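Local coordinates for protein TRAP-T family transporter, DctP (Periplasmic binding) subunit (Sulfitobacter sp. NAS-14.1, PDB 4PF8) that binds beta-D-galacturonate and, as the periplasmic solute-binding subunit of a TRAP transporter, probably hands it on to the membrane components for uptake, at residues 35-40 with 267-272; 145-150 with 225-230; 208-213 with 274-279. All blocks are in the same frame, centred on the assembly; numbering follows the deposited sequence.

Interactions 2 and 3 touch the bound galacturonate, through R146, N208 and S211, while the Y36 side chain of interaction 1 is about 5 Å from it. Interactions 1 and 3 both use helix 248-282, with centres about 11 Å apart, and are joined directly: R272 NH1 forms a salt bridge with E213 OE1 at 2.8 Å, and Y36 OH probably hydrogen-bonds S211 OG at 3.0 Å. Interaction 2, whose centre is about 12 Å from that of interaction 3, is the strand pair that brings R146 to the sugar acid; it meets interaction 3 where Y149 CG lies 3.3 Å from Y212 CE1. Interactions 1 and 2 do not touch, their nearest atoms being about 6 Å apart.

Interaction 1: 35-40 with 267-272; sequences DYPVSH and KLWGER
P37 wedges its ring against L268, W269 and R272, setting the first turn of helix 37-52 on the long helix 248-282 of this two-lobed solute-binding fold. The proline CG sits 3.6 Å from R272 CB, and the arginine chain crosses the ring at about a right angle; on the L268 side, P37 CB meets L268 CB. One turn further along, H40 CB rests on L268 CD1 at 3.6 Å.

Y36, at the N-cap position, lies alongside W269 and points the same way. Its hydroxyl comes to the edge of the indole, near the ring plane, with OH 3.5 Å from W269 CZ3. W269 reaches this place because its CG is anti to the backbone N (chi1 -176°). The phenol oxygen takes its polar partner from the neighbouring helix, at S211.

Beyond P37, R272 bends about CB-CG (chi2 57°) and spreads its guanidinium with one face toward Y36 CD1. NH2 donates to the carbonyl of D35, 2.9 Å from NH2 to O, an almost straight bond that lies in the guanidinium plane but comes from above the carbonyl plane. A water links that same oxygen to R272 NH1, and E213 holds NH1 in a salt bridge. With NE bonded to S276, all three nitrogens have a partner.

The D35 carboxylate stays beyond salt-bridge range of R272, although the nearby positive charge probably stabilises it. Its firm partner is H40: NE2 donates to D35 OD1 at 2.9 Å, with the oxygen in the imidazole plane and approached on its anti side.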
loop_
_atom_site.group_PDB
_atom_site.type_symbol
_atom_site.label_atom_id
_atom_site.label_comp_id
_atom_site.label_asym_id
_atom_site.label_seq_id
_atom_site.Cartn_x
_atom_site.Cartn_y
_atom_site.Cartn_z
ATOM N N ASP A 35 -15.296 -3.572 -6.333
ATOM C CA ASP A 35 -15.955 -3.322 -5.055
ATOM C C ASP A 35 -14.914 -3.345 -3.926
ATOM O O ASP A 35 -14.675 -4.372 -3.281
ATOM C CB ASP A 35 -17.071 -4.327 -4.782
ATOM C CG ASP A 35 -17.878 -3.958 -3.540
ATOM O OD1 ASP A 35 -17.662 -2.852 -2.992
ATOM O OD2 ASP A 35 -18.714 -4.775 -3.104
ATOM N N TYR A 36 -14.298 -2.193 -3.700
ATOM C CA TYR A 36 -13.165 -2.060 -2.769
ATOM C C TYR A 36 -13.065 -0.559 -2.432
ATOM O O TYR A 36 -13.372 0.278 -3.270
ATOM C CB TYR A 36 -11.878 -2.557 -3.435
ATOM C CG TYR A 36 -10.748 -2.846 -2.473
ATOM C CD1 TYR A 36 -10.710 -4.046 -1.780
ATOM C CD2 TYR A 36 -9.714 -1.948 -2.285
ATOM C CE1 TYR A 36 -9.677 -4.329 -0.898
ATOM C CE2 TYR A 36 -8.673 -2.220 -1.394
ATOM C CZ TYR A 36 -8.665 -3.424 -0.705
ATOM O OH TYR A 36 -7.607 -3.706 0.158
ATOM N N PRO A 37 -12.633 -0.193 -1.219
ATOM C CA PRO A 37 -12.676 1.232 -0.818
ATOM C C PRO A 37 -11.863 2.191 -1.691
ATOM O O PRO A 37 -12.300 3.310 -2.001
ATOM C CB PRO A 37 -12.109 1.208 0.608
ATOM C CG PRO A 37 -12.514 -0.135 1.112
ATOM C CD PRO A 37 -12.388 -1.078 -0.064
ATOM N N VAL A 38 -10.692 1.735 -2.106
ATOM C CA VAL A 38 -9.855 2.495 -3.015
ATOM C C VAL A 38 -10.625 2.786 -4.299
ATOM O O VAL A 38 -10.639 3.909 -4.781
ATOM C CB VAL A 38 -8.584 1.706 -3.368
ATOM C CG1 VAL A 38 -7.800 2.421 -4.466
ATOM C CG2 VAL A 38 -7.723 1.486 -2.118
ATOM N N SER A 39 -11.249 1.754 -4.853
ATOM C CA SER A 39 -12.005 1.876 -6.091
ATOM C C SER A 39 -13.109 2.922 -5.997
ATOM O O SER A 39 -13.280 3.747 -6.909
ATOM C CB SER A 39 -12.600 0.520 -6.449
ATOM O OG SER A 39 -11.635 -0.504 -6.236
ATOM N N HIS A 40 -13.862 2.880 -4.899
ATOM C CA HIS A 40 -14.951 3.819 -4.700
ATOM C C HIS A 40 -14.408 5.215 -4.502
ATOM O O HIS A 40 -14.996 6.197 -4.999
ATOM C CB HIS A 40 -15.829 3.397 -3.516
ATOM C CG HIS A 40 -16.455 2.054 -3.700
ATOM N ND1 HIS A 40 -17.225 1.737 -4.799
ATOM C CD2 HIS A 40 -16.388 0.928 -2.954
ATOM C CE1 HIS A 40 -17.620 0.481 -4.712
ATOM N NE2 HIS A 40 -17.133 -0.030 -3.596
ATOM N N LYS A 267 -13.218 6.600 5.323
ATOM C CA LYS A 267 -14.453 6.201 5.994
ATOM C C LYS A 267 -14.852 4.800 5.515
ATOM O O LYS A 267 -15.183 3.931 6.325
ATOM C CB LYS A 267 -15.563 7.244 5.761
ATOM C CG LYS A 267 -16.995 6.723 5.812
ATOM C CD LYS A 267 -17.967 7.747 5.200
ATOM C CE LYS A 267 -19.335 7.132 4.889
ATOM N NZ LYS A 267 -19.496 6.799 3.428
ATOM N N LEU A 268 -14.757 4.566 4.214
ATOM C CA LEU A 268 -15.104 3.268 3.660
ATOM C C LEU A 268 -14.139 2.208 4.155
ATOM O O LEU A 268 -14.534 1.055 4.382
ATOM C CB LEU A 268 -15.077 3.301 2.140
ATOM C CG LEU A 268 -16.143 4.181 1.477
ATOM C CD1 LEU A 268 -15.973 4.201 -0.027
ATOM C CD2 LEU A 268 -17.551 3.739 1.837
ATOM N N TRP A 269 -12.871 2.575 4.297
ATOM C CA TRP A 269 -11.855 1.615 4.753
ATOM C C TRP A 269 -12.198 1.016 6.122
ATOM O O TRP A 269 -12.163 -0.197 6.292
ATOM C CB TRP A 269 -10.462 2.250 4.805
ATOM C CG TRP A 269 -9.473 1.212 5.180
ATOM C CD1 TRP A 269 -8.967 0.973 6.418
ATOM C CD2 TRP A 269 -8.950 0.207 4.326
ATOM N NE1 TRP A 269 -8.135 -0.126 6.386
ATOM C CE2 TRP A 269 -8.087 -0.592 5.101
ATOM C CE3 TRP A 269 -9.108 -0.075 2.973
ATOM C CZ2 TRP A 269 -7.409 -1.680 4.575
ATOM C CZ3 TRP A 269 -8.397 -1.131 2.437
ATOM C CH2 TRP A 269 -7.580 -1.933 3.243
ATOM N N GLY A 270 -12.556 1.849 7.093
ATOM C CA GLY A 270 -12.901 1.341 8.418
ATOM C C GLY A 270 -13.996 0.282 8.372
ATOM O O GLY A 270 -13.879 -0.812 8.953
ATOM N N GLU A 271 -15.054 0.603 7.636
ATOM C CA GLU A 271 -16.188 -0.294 7.459
ATOM C C GLU A 271 -15.758 -1.608 6.784
ATOM O O GLU A 271 -16.104 -2.705 7.249
ATOM C CB GLU A 271 -17.234 0.476 6.652
ATOM C CG GLU A 271 -18.217 -0.237 5.778
ATOM C CD GLU A 271 -19.041 0.803 4.996
ATOM O OE1 GLU A 271 -19.235 0.674 3.763
ATOM O OE2 GLU A 271 -19.457 1.794 5.636
ATOM N N ARG A 272 -14.974 -1.510 5.710
ATOM C CA ARG A 272 -14.521 -2.686 4.993
ATOM C C ARG A 272 -13.549 -3.569 5.764
ATOM O O ARG A 272 -13.600 -4.795 5.646
ATOM C CB ARG A 272 -13.882 -2.274 3.644
ATOM C CG ARG A 272 -13.472 -3.427 2.758
ATOM C CD ARG A 272 -14.631 -4.341 2.452
ATOM N NE ARG A 272 -14.192 -5.488 1.676
ATOM C CZ ARG A 272 -14.234 -5.559 0.350
ATOM N NH1 ARG A 272 -13.775 -6.648 -0.254
ATOM N NH2 ARG A 272 -14.693 -4.547 -0.367
HETATM O O HOH W 1 -14.652 -7.219 -2.963
HETATM O O HOH W 2 -15.993 -2.042 -0.165
#

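Interaction 2: 145-150 with 225-230; sequences ARSFYN and SLTQHL. With GTR (beta-D-galactopyranuronic acid), chain D.
A145 starts the contact by laying its CB on Q228 CB, while its CA makes a CA-H...O contact with L230 O at 3.2 Å. Next comes R146, whose backbone is held at both ends: N donates to L230 O at 2.8 Å in the carbonyl plane, and R146 O accepts from H229 N. That carbonyl oxygen also sits 3.3 Å above the centre of the H229 imidazole.

The R146 side chain turns at CD (chi3 69°) to face the galacturonate. NH2 reaches carboxylate oxygen O6A at 2.9 Å, nearly straight (172°), at the guanidinium edge and near its plane, and NH1 reaches the ring oxygen O5 at 3.0 Å. E206, on the adjacent strand 204-207, makes a salt bridge with NE and also bonds H229 NE2, so it should fix the guanidinium's rotation.

S147 accepts Q228 N on its OG at 2.9 Å, a side chain doing the work of a strand carbonyl where the partner strand bends through an inverse gamma turn centred on L226. F148 covers the imidazole face opposite R146 O, with H229 CE1 3.6 Å above the phenyl plane and offset toward its rim. T227 OG1 and H229 ND1 are hydrogen-bonded, which pins that ring from its edge. F148 O takes S225 N in an almost linear bond. A water held by S225 OG makes weak bonds to F148 O and N150 ND2; S225 OG is also bonded to N288.

The result is a distorted antiparallel pair within a four-stranded mixed sheet, its strands at 132°, from which R146 joins R167, probably the arginine common to the TRAP family, in the galacturonate-binding site.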
loop_
_atom_site.group_PDB
_atom_site.type_symbol
_atom_site.label_atom_id
_atom_site.label_comp_id
_atom_site.label_asym_id
_atom_site.label_seq_id
_atom_site.Cartn_x
_atom_site.Cartn_y
_atom_site.Cartn_z
ATOM N N ALA A 145 -3.068 -2.180 8.232
ATOM C CA ALA A 145 -1.786 -2.814 8.563
ATOM C C ALA A 145 -1.724 -4.176 7.900
ATOM O O ALA A 145 -2.737 -4.833 7.736
ATOM C CB ALA A 145 -1.644 -2.983 10.074
ATOM N N ARG A 146 -0.530 -4.595 7.503
ATOM C CA ARG A 146 -0.323 -5.864 6.829
ATOM C C ARG A 146 0.081 -6.944 7.815
ATOM O O ARG A 146 0.896 -6.689 8.692
ATOM C CB ARG A 146 0.747 -5.710 5.755
ATOM C CG ARG A 146 0.407 -4.644 4.728
ATOM C CD ARG A 146 1.575 -4.358 3.776
ATOM N NE ARG A 146 1.887 -5.437 2.849
ATOM C CZ ARG A 146 1.404 -5.555 1.608
ATOM N NH1 ARG A 146 0.546 -4.672 1.128
ATOM N NH2 ARG A 146 1.790 -6.545 0.829
ATOM N N SER A 147 -0.501 -8.134 7.652
ATOM C CA SER A 147 -0.231 -9.278 8.525
ATOM C C SER A 147 -0.019 -10.526 7.682
ATOM O O SER A 147 -0.512 -10.618 6.554
ATOM C CB SER A 147 -1.394 -9.515 9.485
ATOM O OG SER A 147 -1.488 -8.444 10.411
ATOM N N PHE A 148 0.716 -11.492 8.228
ATOM C CA PHE A 148 1.014 -12.717 7.489
ATOM C C PHE A 148 -0.170 -13.642 7.345
ATOM O O PHE A 148 -0.921 -13.848 8.298
ATOM C CB PHE A 148 2.147 -13.496 8.174
ATOM C CG PHE A 148 3.495 -12.859 8.011
ATOM C CD1 PHE A 148 4.132 -12.857 6.790
ATOM C CD2 PHE A 148 4.124 -12.250 9.087
ATOM C CE1 PHE A 148 5.371 -12.252 6.628
ATOM C CE2 PHE A 148 5.352 -11.654 8.939
ATOM C CZ PHE A 148 5.983 -11.650 7.711
ATOM N N TYR A 149 -0.293 -14.259 6.168
ATOM C CA TYR A 149 -1.173 -15.392 5.993
ATOM C C TYR A 149 -0.433 -16.491 5.277
ATOM O O TYR A 149 0.432 -16.230 4.449
ATOM C CB TYR A 149 -2.455 -15.013 5.248
ATOM C CG TYR A 149 -2.309 -14.171 4.008
ATOM C CD1 TYR A 149 -2.187 -14.762 2.750
ATOM C CD2 TYR A 149 -2.345 -12.786 4.079
ATOM C CE1 TYR A 149 -2.124 -14.000 1.615
ATOM C CE2 TYR A 149 -2.270 -12.021 2.956
ATOM C CZ TYR A 149 -2.160 -12.611 1.733
ATOM O OH TYR A 149 -2.131 -11.820 0.591
ATOM N N ASN A 150 -0.766 -17.730 5.608
ATOM C CA ASN A 150 -0.125 -18.849 4.953
ATOM C C ASN A 150 -0.964 -20.109 5.023
ATOM O O ASN A 150 -1.968 -20.161 5.725
ATOM C CB ASN A 150 1.290 -19.054 5.505
ATOM C CG ASN A 150 1.312 -19.748 6.842
ATOM O OD1 ASN A 150 1.494 -20.967 6.910
ATOM N ND2 ASN A 150 1.172 -18.982 7.914
ATOM N N SER A 225 -2.222 -14.411 10.769
ATOM C CA SER A 225 -1.543 -14.128 12.019
ATOM C C SER A 225 -1.306 -12.613 12.056
ATOM O O SER A 225 -0.590 -12.073 11.217
ATOM C CB SER A 225 -0.241 -14.892 12.099
ATOM O OG SER A 225 -0.484 -16.295 11.946
ATOM N N LEU A 226 -1.917 -11.953 13.028
ATOM C CA LEU A 226 -2.018 -10.497 13.031
ATOM C C LEU A 226 -0.769 -9.787 13.569
ATOM O O LEU A 226 -0.805 -9.087 14.595
ATOM C CB LEU A 226 -3.300 -10.047 13.751
ATOM C CG LEU A 226 -4.606 -10.575 13.141
ATOM C CD1 LEU A 226 -5.795 -10.209 14.034
ATOM C CD2 LEU A 226 -4.829 -10.088 11.715
ATOM N N THR A 227 0.326 -9.956 12.833
ATOM C CA THR A 227 1.589 -9.317 13.138
ATOM C C THR A 227 1.553 -7.816 12.942
ATOM O O THR A 227 2.272 -7.091 13.604
ATOM C CB THR A 227 2.684 -9.918 12.275
ATOM O OG1 THR A 227 2.215 -9.982 10.923
ATOM C CG2 THR A 227 3.015 -11.338 12.742
ATOM N N GLN A 228 0.732 -7.347 12.006
ATOM C CA GLN A 228 0.575 -5.919 11.777
ATOM C C GLN A 228 1.924 -5.224 11.640
ATOM O O GLN A 228 2.162 -4.162 12.212
ATOM C CB GLN A 228 -0.290 -5.323 12.870
ATOM C CG GLN A 228 -1.665 -5.990 12.880
ATOM C CD GLN A 228 -2.526 -5.620 14.084
ATOM O OE1 GLN A 228 -2.042 -5.530 15.213
ATOM N NE2 GLN A 228 -3.812 -5.432 13.843
ATOM N N HIS A 229 2.798 -5.830 10.834
ATOM C CA HIS A 229 4.212 -5.484 10.829
ATOM C C HIS A 229 4.526 -4.321 9.887
ATOM O O HIS A 229 5.619 -3.766 9.949
ATOM C CB HIS A 229 5.021 -6.710 10.426
ATOM C CG HIS A 229 4.516 -7.358 9.183
ATOM N ND1 HIS A 229 3.714 -8.474 9.199
ATOM C CD2 HIS A 229 4.658 -7.017 7.880
ATOM C CE1 HIS A 229 3.395 -8.807 7.961
ATOM N NE2 HIS A 229 3.936 -7.918 7.142
ATOM N N LEU A 230 3.571 -3.952 9.029
ATOM C CA LEU A 230 3.784 -2.840 8.108
ATOM C C LEU A 230 2.478 -2.058 8.049
ATOM O O LEU A 230 1.389 -2.645 8.083
ATOM C CB LEU A 230 4.122 -3.302 6.686
ATOM C CG LEU A 230 5.536 -3.842 6.448
ATOM C CD1 LEU A 230 5.533 -4.653 5.162
ATOM C CD2 LEU A 230 6.488 -2.677 6.392
HETATM C C1 GTR D . -2.323 -3.941 -1.074
HETATM C C2 GTR D . -2.164 -2.595 -1.700
HETATM C C3 GTR D . -1.930 -2.809 -3.184
HETATM C C4 GTR D . -0.681 -3.645 -3.431
HETATM C C5 GTR D . -0.894 -4.953 -2.676
HETATM C C6 GTR D . 0.346 -5.833 -2.776
HETATM O O1 GTR D . -2.488 -3.810 0.373
HETATM O O2 GTR D . -3.405 -1.866 -1.499
HETATM O O3 GTR D . -1.682 -1.505 -3.752
HETATM O O4 GTR D . 0.443 -2.934 -2.885
HETATM O O5 GTR D . -1.184 -4.717 -1.282
HETATM O O6A GTR D . 0.577 -6.560 -1.774
HETATM O O6B GTR D . 0.962 -5.890 -3.865
HETATM O O HOH W 3 -0.091 -16.662 9.206
#

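Interaction 3: 208-213 with 274-279; sequences NPPSYE and AASMKI. With GTR (beta-D-galactopyranuronic acid), chain D.
S276 is the first residue of 274-279 to engage the other helix, and its hydroxyl does most of the work. OG donates to the E213 carboxylate, 2.7 Å from S276 OG to OE1, approaching on the anti side and 17° out of the carboxylate plane. OG also lies against P210 CA, 3.3 Å away. Both this OG and E213 OE1 have R272 as a further partner, so arginine, serine and glutamate form a closed polar triangle beside the helix crossing. The nearby arginine would be expected to keep the glutamate ionised.

M277, present as selenomethionine, adds the apolar half. Its chain folds back at chi2 and chi3, bringing SE 3.8 Å from P209 CG and equally near P209 CB, the two side chains meeting at a slant; Y224 of strand 223-230 touches both.

One turn beyond S276, I279 packs against the aliphatic part of E213: CG2 lies 3.7 Å from E213 CG, and I279 CD1 is 3.9 Å from E213 CD. E213 can serve both neighbours because its chain leaves with CG anti to the backbone N (chi1 179°) and then bends sharply at chi2, which sends the carboxylate across to S276 while its methylene meets the isoleucine.

The axes of segments 209-213 and 274-279 cross at 45°, 8.4 Å apart at closest, and P210 and S276 have the nearest CA atoms across the contact. The long helix lies against the side of 209-214 that carries P209 and E213, while S211 points away from it, to the ligand. At the front end N208 is a classic asparagine N-cap, OD1 accepting S211 N at 2.9 Å, while N208 ND2 stands 3.3 Å from galacturonate O1. The arrangement is a capped helix N-terminus forming part of the wall of a solute-binding pocket.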
loop_
_atom_site.group_PDB
_atom_site.type_symbol
_atom_site.label_atom_id
_atom_site.label_comp_id
_atom_site.label_asym_id
_atom_site.label_seq_id
_atom_site.Cartn_x
_atom_site.Cartn_y
_atom_site.Cartn_z
ATOM N N ASN A 208 -3.294 -6.584 4.392
ATOM C CA ASN A 208 -4.396 -6.156 5.236
ATOM C C ASN A 208 -5.623 -7.031 4.979
ATOM O O ASN A 208 -5.652 -7.853 4.049
ATOM C CB ASN A 208 -4.687 -4.659 4.990
ATOM C CG ASN A 208 -4.995 -4.356 3.517
ATOM O OD1 ASN A 208 -5.778 -5.066 2.892
ATOM N ND2 ASN A 208 -4.407 -3.283 2.975
ATOM N N PRO A 209 -6.626 -6.929 5.866
ATOM C CA PRO A 209 -7.716 -7.897 5.739
ATOM C C PRO A 209 -8.532 -7.739 4.443
ATOM O O PRO A 209 -8.853 -8.742 3.806
ATOM C CB PRO A 209 -8.542 -7.653 7.015
ATOM C CG PRO A 209 -7.506 -7.145 8.002
ATOM C CD PRO A 209 -6.615 -6.265 7.180
ATOM N N PRO A 210 -8.815 -6.508 4.006
ATOM C CA PRO A 210 -9.567 -6.426 2.745
ATOM C C PRO A 210 -8.838 -6.995 1.515
ATOM O O PRO A 210 -9.464 -7.563 0.620
ATOM C CB PRO A 210 -9.814 -4.923 2.601
ATOM C CG PRO A 210 -9.855 -4.424 4.031
ATOM C CD PRO A 210 -8.725 -5.194 4.669
ATOM N N SER A 211 -7.529 -6.846 1.469
ATOM C CA SER A 211 -6.751 -7.429 0.364
ATOM C C SER A 211 -6.750 -8.946 0.423
ATOM O O SER A 211 -6.933 -9.606 -0.571
ATOM C CB SER A 211 -5.309 -6.918 0.382
ATOM O OG SER A 211 -5.221 -5.570 -0.067
ATOM N N TYR A 212 -6.517 -9.481 1.613
ATOM C CA TYR A 212 -6.497 -10.932 1.857
ATOM C C TYR A 212 -7.834 -11.566 1.493
ATOM O O TYR A 212 -7.882 -12.666 0.930
ATOM C CB TYR A 212 -6.146 -11.125 3.337
ATOM C CG TYR A 212 -6.199 -12.511 3.911
ATOM C CD1 TYR A 212 -5.510 -13.565 3.344
ATOM C CD2 TYR A 212 -6.871 -12.739 5.106
ATOM C CE1 TYR A 212 -5.544 -14.813 3.915
ATOM C CE2 TYR A 212 -6.912 -13.987 5.680
ATOM C CZ TYR A 212 -6.231 -14.997 5.108
ATOM O OH TYR A 212 -6.299 -16.230 5.719
ATOM N N GLU A 213 -8.920 -10.866 1.814
ATOM C CA GLU A 213 -10.273 -11.324 1.514
ATOM C C GLU A 213 -10.684 -11.124 0.052
ATOM O O GLU A 213 -11.149 -12.070 -0.590
ATOM C CB GLU A 213 -11.268 -10.590 2.433
ATOM C CG GLU A 213 -12.716 -10.964 2.212
ATOM C CD GLU A 213 -13.410 -9.982 1.301
ATOM O OE1 GLU A 213 -13.255 -8.755 1.527
ATOM O OE2 GLU A 213 -14.093 -10.434 0.361
ATOM N N ALA A 274 -13.503 -4.268 8.950
ATOM C CA ALA A 274 -14.319 -5.129 9.792
ATOM C C ALA A 274 -15.120 -6.142 8.979
ATOM O O ALA A 274 -15.216 -7.310 9.362
ATOM C CB ALA A 274 -15.253 -4.282 10.664
ATOM N N ALA A 275 -15.695 -5.701 7.865
ATOM C CA ALA A 275 -16.521 -6.576 7.042
ATOM C C ALA A 275 -15.674 -7.720 6.473
ATOM O O ALA A 275 -16.112 -8.873 6.434
ATOM C CB ALA A 275 -17.167 -5.792 5.927
ATOM N N SER A 276 -14.458 -7.401 6.065
ATOM C CA SER A 276 -13.565 -8.428 5.531
ATOM C C SER A 276 -13.145 -9.399 6.640
ATOM O O SER A 276 -13.115 -10.609 6.412
ATOM C CB SER A 276 -12.331 -7.809 4.873
ATOM O OG SER A 276 -12.685 -7.236 3.637
HETATM N N MSE A 277 -12.812 -8.889 7.827
HETATM C CA MSE A 277 -12.515 -9.759 8.965
HETATM C C MSE A 277 -13.662 -10.723 9.240
HETATM O O MSE A 277 -13.437 -11.904 9.506
HETATM C CB MSE A 277 -12.220 -8.940 10.217
HETATM C CG MSE A 277 -10.870 -8.271 10.235
HETATM SE SE MSE A 277 -9.340 -9.540 10.256
HETATM C CE MSE A 277 -10.111 -10.969 10.955
ATOM N N LYS A 278 -14.894 -10.229 9.186
ATOM C CA LYS A 278 -16.046 -11.102 9.392
ATOM C C LYS A 278 -16.125 -12.215 8.331
ATOM O O LYS A 278 -16.387 -13.379 8.644
ATOM C CB LYS A 278 -17.341 -10.282 9.420
ATOM C CG LYS A 278 -18.538 -11.088 9.886
ATOM C CD LYS A 278 -19.775 -10.241 9.959
ATOM C CE LYS A 278 -20.916 -11.013 10.596
ATOM N NZ LYS A 278 -21.295 -12.224 9.802
ATOM N N ILE A 279 -15.898 -11.852 7.074
ATOM C CA ILE A 279 -15.907 -12.822 5.977
ATOM C C ILE A 279 -14.825 -13.887 6.189
ATOM O O ILE A 279 -15.064 -15.091 6.004
ATOM C CB ILE A 279 -15.718 -12.097 4.633
ATOM C CG1 ILE A 279 -16.977 -11.301 4.304
ATOM C CG2 ILE A 279 -15.417 -13.081 3.499
ATOM C CD1 ILE A 279 -16.788 -10.306 3.225
HETATM C C1 GTR D . -2.323 -3.941 -1.074
HETATM C C2 GTR D . -2.164 -2.595 -1.700
HETATM C C3 GTR D . -1.930 -2.809 -3.184
HETATM C C4 GTR D . -0.681 -3.645 -3.431
HETATM C C5 GTR D . -0.894 -4.953 -2.676
HETATM C C6 GTR D . 0.346 -5.833 -2.776
HETATM O O1 GTR D . -2.488 -3.810 0.373
HETATM O O2 GTR D . -3.405 -1.866 -1.499
HETATM O O3 GTR D . -1.682 -1.505 -3.752
HETATM O O4 GTR D . 0.443 -2.934 -2.885
HETATM O O5 GTR D . -1.184 -4.717 -1.282
HETATM O O6A GTR D . 0.577 -6.560 -1.774
HETATM O O6B GTR D . 0.962 -5.890 -3.865
#